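Local coordinates for papain-like protease (Human betacoronavirus 2c EMC/2012, PDB 4RNA), which is a cysteine protease that, as in related coronaviruses, probably cuts the viral replicase polyprotein and removes ubiquitin and ISG15 from host proteins, at residues 103-108 and 118-123; 267-272 and 281-286. All blocks are in the same frame, centred on the assembly; numbering follows the deposited sequence.

Contact 1. Residues 103-108 and 118-123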
ATOM      1  N   VAL A 103     -26.479 -10.529 -10.333  1.00 31.17           N
ATOM      2  CA  VAL A 103     -25.375  -9.629 -10.175  1.00 33.47           C
ATOM      3  C   VAL A 103     -25.039  -9.577  -8.694  1.00 32.56           C
ATOM      4  O   VAL A 103     -25.919  -9.181  -7.914  1.00 30.75           O
ATOM      5  CB  VAL A 103     -25.725  -8.218 -10.755  1.00 34.11           C
ATOM      6  CG1 VAL A 103     -24.689  -7.187 -10.307  1.00 33.21           C
ATOM      7  CG2 VAL A 103     -25.890  -8.277 -12.302  1.00 34.36           C
ATOM      8  N   ARG A 104     -23.779  -9.891  -8.346  1.00 29.11           N
ATOM      9  CA  ARG A 104     -23.219  -9.886  -6.962  0.51 35.27           C
ATOM     10  C   ARG A 104     -22.791  -8.505  -6.505  1.00 35.48           C
ATOM     11  O   ARG A 104     -21.980  -7.834  -7.179  1.00 33.12           O
ATOM     12  CB  ARG A 104     -21.948 -10.749  -6.830  0.51 38.28           C
ATOM     13  CG  ARG A 104     -22.115 -12.253  -6.892  0.51 45.79           C
ATOM     14  CD  ARG A 104     -20.800 -12.985  -6.604  0.51 49.64           C
ATOM     15  NE  ARG A 104     -19.710 -12.592  -7.503  0.51 46.83           N
ATOM     16  CZ  ARG A 104     -19.604 -12.956  -8.774  0.51 47.67           C
ATOM     17  NH1 ARG A 104     -20.521 -13.734  -9.342  0.51 51.08           N
ATOM     18  NH2 ARG A 104     -18.569 -12.548  -9.478  0.51 44.92           N
ATOM     19  N   SER A 105     -23.290  -8.077  -5.348  1.00 31.43           N
ATOM     20  CA  SER A 105     -22.904  -6.793  -4.787  1.00 34.65           C
ATOM     21  C   SER A 105     -22.628  -6.978  -3.271  1.00 38.04           C
ATOM     22  O   SER A 105     -23.255  -7.806  -2.619  1.00 38.85           O
ATOM     23  CB  SER A 105     -24.080  -5.846  -4.934  1.00 39.04           C
ATOM     24  OG  SER A 105     -23.694  -4.534  -4.662  1.00 44.27           O
ATOM     25  N   LEU A 106     -21.741  -6.163  -2.725  1.00 35.63           N
ATOM     26  CA  LEU A 106     -21.304  -6.236  -1.323  1.00 34.46           C
ATOM     27  C   LEU A 106     -22.189  -5.290  -0.503  1.00 33.93           C
ATOM     28  O   LEU A 106     -22.284  -4.129  -0.824  1.00 39.28           O
ATOM     29  CB  LEU A 106     -19.860  -5.761  -1.252  1.00 33.50           C
ATOM     30  CG  LEU A 106     -19.296  -5.662   0.156  1.00 35.66           C
ATOM     31  CD1 LEU A 106     -19.437  -6.988   0.868  1.00 37.24           C
ATOM     32  CD2 LEU A 106     -17.862  -5.099   0.147  1.00 32.80           C
ATOM     33  N   LYS A 107     -22.848  -5.788   0.530  1.00 37.88           N
ATOM     34  CA  LYS A 107     -23.703  -4.896   1.334  1.00 44.81           C
ATOM     35  C   LYS A 107     -22.837  -3.862   2.082  1.00 45.59           C
ATOM     36  O   LYS A 107     -21.698  -4.186   2.479  1.00 43.35           O
ATOM     37  CB  LYS A 107     -24.533  -5.713   2.328  1.00 45.29           C
ATOM     38  CG  LYS A 107     -25.822  -6.267   1.744  1.00 54.55           C
ATOM     39  CD  LYS A 107     -26.608  -7.107   2.765  1.00 55.64           C
ATOM     40  CE  LYS A 107     -26.664  -6.471   4.138  1.00 62.97           C
ATOM     41  NZ  LYS A 107     -27.269  -5.112   4.096  1.00 74.17           N
ATOM     42  N   LEU A 108     -23.368  -2.641   2.275  1.00 40.90           N
ATOM     43  CA  LEU A 108     -22.680  -1.585   3.047  1.00 44.89           C
ATOM     44  C   LEU A 108     -22.431  -1.960   4.509  1.00 50.86           C
ATOM     45  O   LEU A 108     -23.354  -2.257   5.287  1.00 52.99           O
ATOM     46  CB  LEU A 108     -23.444  -0.240   3.024  1.00 42.08           C
ATOM     47  CG  LEU A 108     -22.689   0.969   3.606  1.00 46.12           C
ATOM     48  CD1 LEU A 108     -21.405   1.255   2.826  1.00 40.13           C
ATOM     49  CD2 LEU A 108     -23.577   2.215   3.607  1.00 46.47           C
ATOM     50  N   VAL A 118     -14.913  -1.628  -6.381  1.00 25.79           N
ATOM     51  CA  VAL A 118     -13.805  -2.398  -6.931  1.00 22.99           C
ATOM     52  C   VAL A 118     -14.222  -3.797  -7.409  1.00 26.38           C
ATOM     53  O   VAL A 118     -13.856  -4.210  -8.514  1.00 26.04           O
ATOM     54  CB  VAL A 118     -12.694  -2.577  -5.851  1.00 28.63           C
ATOM     55  CG1 VAL A 118     -11.683  -3.647  -6.287  1.00 29.26           C
ATOM     56  CG2 VAL A 118     -12.001  -1.259  -5.615  1.00 32.20           C
ATOM     57  N   ILE A 119     -14.926  -4.550  -6.562  1.00 25.16           N
ATOM     58  CA  ILE A 119     -15.249  -5.953  -6.872  1.00 30.67           C
ATOM     59  C   ILE A 119     -16.239  -6.084  -8.070  1.00 25.54           C
ATOM     60  O   ILE A 119     -16.037  -6.878  -8.999  1.00 24.21           O
ATOM     61  CB  ILE A 119     -15.809  -6.675  -5.585  1.00 26.02           C
ATOM     62  CG1 ILE A 119     -14.678  -6.873  -4.546  1.00 32.86           C
ATOM     63  CG2 ILE A 119     -16.441  -8.033  -5.895  1.00 30.08           C
ATOM     64  CD1 ILE A 119     -15.255  -6.920  -3.147  1.00 42.09           C
ATOM     65  N   MET A 120     -17.253  -5.249  -8.098  1.00 25.75           N
ATOM     66  CA  MET A 120     -18.220  -5.229  -9.233  1.00 23.41           C
ATOM     67  C   MET A 120     -17.598  -4.807 -10.532  1.00 25.83           C
ATOM     68  O   MET A 120     -18.067  -5.263 -11.548  1.00 27.08           O
ATOM     69  CB  MET A 120     -19.381  -4.270  -8.922  1.00 26.46           C
ATOM     70  CG  MET A 120     -20.169  -4.845  -7.778  1.00 28.15           C
ATOM     71  SD  MET A 120     -21.775  -4.024  -7.541  1.00 31.98           S
ATOM     72  CE  MET A 120     -22.615  -4.703  -8.966  1.00 31.31           C
ATOM     73  N   THR A 121     -16.526  -3.984 -10.484  1.00 24.39           N
ATOM     74  CA  THR A 121     -15.828  -3.595 -11.690  1.00 26.55           C
ATOM     75  C   THR A 121     -14.951  -4.778 -12.130  1.00 25.28           C
ATOM     76  O   THR A 121     -14.965  -5.163 -13.347  1.00 25.01           O
ATOM     77  CB  THR A 121     -14.942  -2.345 -11.485  1.00 28.11           C
ATOM     78  OG1 THR A 121     -15.732  -1.230 -11.159  1.00 28.07           O
ATOM     79  CG2 THR A 121     -14.143  -1.988 -12.798  1.00 26.78           C
ATOM     80  N   LEU A 122     -14.220  -5.392 -11.178  1.00 26.64           N
ATOM     81  CA  LEU A 122     -13.320  -6.542 -11.573  1.00 24.31           C
ATOM     82  C   LEU A 122     -14.149  -7.698 -12.099  1.00 27.00           C
ATOM     83  O   LEU A 122     -13.739  -8.448 -12.946  1.00 25.59           O
ATOM     84  CB  LEU A 122     -12.505  -7.094 -10.349  1.00 25.56           C
ATOM     85  CG  LEU A 122     -11.430  -6.162  -9.757  1.00 28.04           C
ATOM     86  CD1 LEU A 122     -10.989  -6.767  -8.408  1.00 32.06           C
ATOM     87  CD2 LEU A 122     -10.273  -6.068 -10.796  1.00 25.95           C
ATOM     88  N   ASP A 123     -15.345  -7.882 -11.572  1.00 21.76           N
ATOM     89  CA  ASP A 123     -16.246  -8.920 -12.067  1.00 26.65           C
ATOM     90  C   ASP A 123     -16.639  -8.813 -13.571  1.00 31.44           C
ATOM     91  O   ASP A 123     -17.115  -9.808 -14.137  1.00 30.06           O
ATOM     92  CB  ASP A 123     -17.529  -8.989 -11.209  1.00 27.37           C
ATOM     93  CG  ASP A 123     -17.320  -9.776  -9.864  1.00 32.47           C
ATOM     94  OD1 ASP A 123     -16.326 -10.518  -9.746  1.00 37.46           O
ATOM     95  OD2 ASP A 123     -18.194  -9.628  -8.939  1.00 31.77           O
TER
HETATM   96  O   HOH W   1     -20.722  -8.167  -9.484  1.00 35.93           O
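Met120 reaches from helix 115-122 across to residues 103-105, and its thioether chain makes the apolar half of the contact. Its CB packs on His283 of strand 280-287. CG then meets the carbonyl oxygen of Arg104, with 3.5 Å between Met120 CG and Arg104 O. SD lies 3.5 Å from Ser105 OG, a hydroxyl hydrogen-bonded chiefly with Asn116 OD1. A bend at the last torsion (chi3 73°) turns the methyl toward Val103, where Met120 CE touches Val103 CG1 at 3.5 Å and the two side chains cross at about a right angle. Three residues on, Asp123 carries the polar half. In the conformer described, one of two, Arg104 bends at chi3 (-57°) and brings NH2 to 3.0 Å from Asp123 OD2, a salt bridge that holds for that copy. There the guanidinium and carboxylate planes stand 75° apart; OD1 lies at the guanidinium edge, while OD2 approaches obliquely. A water donates to Arg104 O at 2.6 Å and to Asp123 OD2 at 3.0 Å, tying the backbone of 103-108 to the same carboxylate. His142 of helix 133-143 hydrogen-bonds Asp123 OD1. The contact thus fastens residues 103-105, which lead into the short strand 105-106, to helix 115-122 and the residue after it. With His142, the water and, in that conformer, Arg104 round it, the buried carboxylate would be expected to stay ionised.

Contact 2. Residues 267-272 and 281-286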
ATOM      1  N   ALA A 267     -20.144   0.065 -17.977  1.00 30.85           N
ATOM      2  CA  ALA A 267     -20.243   0.282 -16.545  1.00 29.85           C
ATOM      3  C   ALA A 267     -19.363   1.452 -16.115  1.00 30.66           C
ATOM      4  O   ALA A 267     -18.470   1.834 -16.828  1.00 28.40           O
ATOM      5  CB  ALA A 267     -19.839  -0.956 -15.708  1.00 28.55           C
ATOM      6  N   PHE A 268     -19.655   2.047 -14.953  1.00 23.85           N
ATOM      7  CA  PHE A 268     -18.816   3.122 -14.446  1.00 29.49           C
ATOM      8  C   PHE A 268     -18.975   3.254 -12.958  1.00 32.80           C
ATOM      9  O   PHE A 268     -20.016   2.855 -12.409  1.00 33.44           O
ATOM     10  CB  PHE A 268     -19.107   4.475 -15.171  1.00 29.49           C
ATOM     11  CG  PHE A 268     -20.546   4.938 -15.059  1.00 31.01           C
ATOM     12  CD1 PHE A 268     -21.511   4.474 -15.946  1.00 30.15           C
ATOM     13  CD2 PHE A 268     -20.908   5.779 -14.051  1.00 29.37           C
ATOM     14  CE1 PHE A 268     -22.832   4.873 -15.883  1.00 33.57           C
ATOM     15  CE2 PHE A 268     -22.235   6.210 -13.972  1.00 33.14           C
ATOM     16  CZ  PHE A 268     -23.193   5.761 -14.882  1.00 33.28           C
ATOM     17  N   ASN A 269     -17.972   3.822 -12.276  1.00 27.92           N
ATOM     18  CA  ASN A 269     -18.204   4.158 -10.863  1.00 27.07           C
ATOM     19  C   ASN A 269     -18.455   5.594 -10.600  1.00 27.86           C
ATOM     20  O   ASN A 269     -18.082   6.475 -11.388  1.00 29.58           O
ATOM     21  CB  ASN A 269     -17.028   3.689  -9.980  1.00 27.60           C
ATOM     22  CG  ASN A 269     -16.852   2.169 -10.060  1.00 35.02           C
ATOM     23  OD1 ASN A 269     -17.838   1.444  -9.978  1.00 32.65           O
ATOM     24  ND2 ASN A 269     -15.591   1.687 -10.202  1.00 28.84           N
ATOM     25  N   VAL A 270     -19.090   5.860  -9.459  1.00 29.48           N
ATOM     26  CA  VAL A 270     -19.445   7.240  -9.178  1.00 31.11           C
ATOM     27  C   VAL A 270     -18.982   7.465  -7.745  1.00 29.04           C
ATOM     28  O   VAL A 270     -19.063   6.540  -6.916  1.00 31.92           O
ATOM     29  CB  VAL A 270     -20.997   7.452  -9.293  1.00 36.73           C
ATOM     30  CG1 VAL A 270     -21.430   8.694  -8.581  1.00 35.48           C
ATOM     31  CG2 VAL A 270     -21.436   7.497 -10.752  1.00 35.38           C
ATOM     32  N   PHE A 271     -18.421   8.645  -7.457  1.00 31.75           N
ATOM     33  CA  PHE A 271     -18.157   9.008  -6.070  1.00 39.90           C
ATOM     34  C   PHE A 271     -19.048  10.183  -5.710  1.00 42.64           C
ATOM     35  O   PHE A 271     -19.049  11.180  -6.427  1.00 45.90           O
ATOM     36  CB  PHE A 271     -16.679   9.345  -5.889  1.00 44.15           C
ATOM     37  CG  PHE A 271     -16.273   9.716  -4.464  1.00 47.73           C
ATOM     38  CD1 PHE A 271     -16.177   8.745  -3.458  1.00 50.22           C
ATOM     39  CD2 PHE A 271     -15.956  11.014  -4.146  1.00 50.38           C
ATOM     40  CE1 PHE A 271     -15.787   9.087  -2.170  1.00 50.81           C
ATOM     41  CE2 PHE A 271     -15.572  11.357  -2.852  1.00 52.02           C
ATOM     42  CZ  PHE A 271     -15.472  10.392  -1.876  1.00 47.51           C
ATOM     43  N   GLN A 272     -19.763  10.063  -4.587  1.00 51.22           N
ATOM     44  CA  GLN A 272     -20.771  11.031  -4.100  1.00 56.33           C
ATOM     45  C   GLN A 272     -20.322  11.760  -2.855  1.00 62.95           C
ATOM     46  O   GLN A 272     -19.934  11.118  -1.868  1.00 54.37           O
ATOM     47  CB  GLN A 272     -22.086  10.312  -3.760  1.00 63.45           C
ATOM     48  CG  GLN A 272     -22.925   9.923  -4.976  1.00 63.80           C
ATOM     49  CD  GLN A 272     -24.021   8.890  -4.688  1.00 65.89           C
ATOM     50  OE1 GLN A 272     -24.151   8.362  -3.577  1.00 62.50           O
ATOM     51  NE2 GLN A 272     -24.817   8.596  -5.715  1.00 57.22           N
ATOM     52  N   TYR A 281     -19.222   5.585  -2.611  1.00 37.39           N
ATOM     53  CA  TYR A 281     -19.039   5.057  -3.965  1.00 35.47           C
ATOM     54  C   TYR A 281     -20.283   4.314  -4.401  1.00 33.49           C
ATOM     55  O   TYR A 281     -20.889   3.626  -3.593  1.00 38.94           O
ATOM     56  CB  TYR A 281     -17.829   4.083  -4.066  1.00 35.44           C
ATOM     57  CG  TYR A 281     -16.479   4.778  -4.062  1.00 38.28           C
ATOM     58  CD1 TYR A 281     -15.892   5.198  -5.257  1.00 38.66           C
ATOM     59  CD2 TYR A 281     -15.790   4.988  -2.882  1.00 34.11           C
ATOM     60  CE1 TYR A 281     -14.639   5.803  -5.281  1.00 43.06           C
ATOM     61  CE2 TYR A 281     -14.553   5.610  -2.879  1.00 38.85           C
ATOM     62  CZ  TYR A 281     -13.982   6.014  -4.086  1.00 42.84           C
ATOM     63  OH  TYR A 281     -12.750   6.640  -4.128  1.00 47.03           O
ATOM     64  N   VAL A 282     -20.625   4.410  -5.687  1.00 39.29           N
ATOM     65  CA  VAL A 282     -21.721   3.669  -6.253  1.00 36.60           C
ATOM     66  C   VAL A 282     -21.253   3.064  -7.567  1.00 32.17           C
ATOM     67  O   VAL A 282     -20.554   3.716  -8.383  1.00 36.87           O
ATOM     68  CB  VAL A 282     -22.938   4.621  -6.454  1.00 41.52           C
ATOM     69  CG1 VAL A 282     -24.159   3.887  -7.030  1.00 41.97           C
ATOM     70  CG2 VAL A 282     -23.293   5.290  -5.132  1.00 46.25           C
ATOM     71  N   HIS A 283     -21.624   1.806  -7.807  1.00 28.59           N
ATOM     72  CA  HIS A 283     -21.214   1.134  -9.036  1.00 25.93           C
ATOM     73  C   HIS A 283     -22.414   1.116  -9.972  1.00 29.98           C
ATOM     74  O   HIS A 283     -23.516   0.774  -9.532  1.00 32.05           O
ATOM     75  CB  HIS A 283     -20.769  -0.299  -8.764  1.00 25.47           C
ATOM     76  CG  HIS A 283     -20.389  -1.069 -10.037  1.00 24.99           C
ATOM     77  ND1 HIS A 283     -19.262  -0.856 -10.652  1.00 26.46           N
ATOM     78  CD2 HIS A 283     -21.069  -2.040 -10.765  1.00 23.98           C
ATOM     79  CE1 HIS A 283     -19.135  -1.649 -11.735  1.00 26.07           C
ATOM     80  NE2 HIS A 283     -20.252  -2.394 -11.824  1.00 29.59           N
ATOM     81  N   ALA A 284     -22.208   1.454 -11.254  1.00 27.48           N
ATOM     82  CA  ALA A 284     -23.323   1.544 -12.188  1.00 31.61           C
ATOM     83  C   ALA A 284     -23.070   0.604 -13.355  1.00 31.94           C
ATOM     84  O   ALA A 284     -21.910   0.451 -13.853  1.00 33.37           O
ATOM     85  CB  ALA A 284     -23.549   2.992 -12.678  1.00 27.41           C
ATOM     86  N   ARG A 285     -24.130  -0.073 -13.784  1.00 29.00           N
ATOM     87  CA  ARG A 285     -24.026  -0.899 -15.021  1.00 35.59           C
ATOM     88  C   ARG A 285     -25.098  -0.530 -16.035  1.00 34.25           C
ATOM     89  O   ARG A 285     -26.164  -0.073 -15.634  1.00 35.89           O
ATOM     90  CB  ARG A 285     -24.183  -2.376 -14.697  1.00 38.19           C
ATOM     91  CG  ARG A 285     -23.299  -2.804 -13.542  1.00 38.24           C
ATOM     92  CD  ARG A 285     -22.848  -4.161 -13.841  1.00 33.98           C
ATOM     93  NE  ARG A 285     -21.797  -4.594 -12.934  1.00 32.74           N
ATOM     94  CZ  ARG A 285     -21.615  -5.882 -12.674  1.00 36.54           C
ATOM     95  NH1 ARG A 285     -22.462  -6.759 -13.208  1.00 35.61           N
ATOM     96  NH2 ARG A 285     -20.643  -6.293 -11.861  1.00 29.40           N
ATOM     97  N   LEU A 286     -24.791  -0.717 -17.314  1.00 33.15           N
ATOM     98  CA  LEU A 286     -25.742  -0.432 -18.377  1.00 36.56           C
ATOM     99  C   LEU A 286     -26.334  -1.706 -18.908  1.00 39.86           C
ATOM    100  O   LEU A 286     -25.653  -2.509 -19.581  1.00 36.19           O
ATOM    101  CB  LEU A 286     -25.061   0.260 -19.546  1.00 38.08           C
ATOM    102  CG  LEU A 286     -24.392   1.652 -19.352  1.00 47.32           C
ATOM    103  CD1 LEU A 286     -24.674   2.487 -20.583  1.00 38.60           C
ATOM    104  CD2 LEU A 286     -24.743   2.426 -18.091  1.00 42.57           C
TER
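Asn269 CG lies beside its backbone N (chi1 -61°), whereas His283 CG lies opposite its own (chi1 177°), and these rotations bring the amide oxygen to the imidazole across a non-hydrogen-bonded pair. His283 ND1 donates to Asn269 OD1 at 2.8 Å; the acceptor sits in the ring plane at its edge, although amide and ring planes are 51° apart. At the other ring nitrogen, Arg285 NE donates to His283 NE2 at 2.9 Å in a nearly straight bond, with each group in the plane of the other, while Arg285 NH2 hydrogen-bonds the Met120 carbonyl oxygen of helix 115-122. Both imidazole nitrogens are thereby engaged, which fixes the rotation of the ring. Strands 267-272 and 280-287 form an antiparallel beta hairpin within a larger mixed sheet, strand 304-315 lying along the other edge of 267-272. Backbone bonds run both ways in the hydrogen-bonded pairs Phe268-Ala284 and Val270-Val282. On the face with Asn269 and His283, Phe271 turns a ring edge toward the face of Tyr281, centroids 4.8 Å apart; Phe271 CD1 stands over the centre of the tyrosine ring, 3.6 Å from Tyr281 CZ. On the face with Val270, Phe268 swings its ring over Ala284, whose CB makes a CH-pi contact 3.7 Å from the Phe268 ring centroid. Leu286 CD2 meets the edge of the same ring, 3.8 Å from Phe268 CE1, and Ile291 of strand 290-294 packs against all three residues.

In the fold
Both contacts are largely buried, their centres about 11 Å apart, and they meet along helix 115-122. Contact 1 holds this helix to the segment leading into a short strand; contact 2 pairs two neighbouring strands of a sheet whose face with Asn269 and His283 packs on the same helix. Polar joints include Arg285 NH2 to Met120 O and Asn269 ND2 to Thr121 OG1, both probable hydrogen bonds. Their chemistry differs with position: contact 1 relies on side chains, a salt bridge and a bridging water over a small interface of 267 Å², whereas contact 2 buries 614 Å² and combines regular backbone bonding with aromatic packing on both sheet faces.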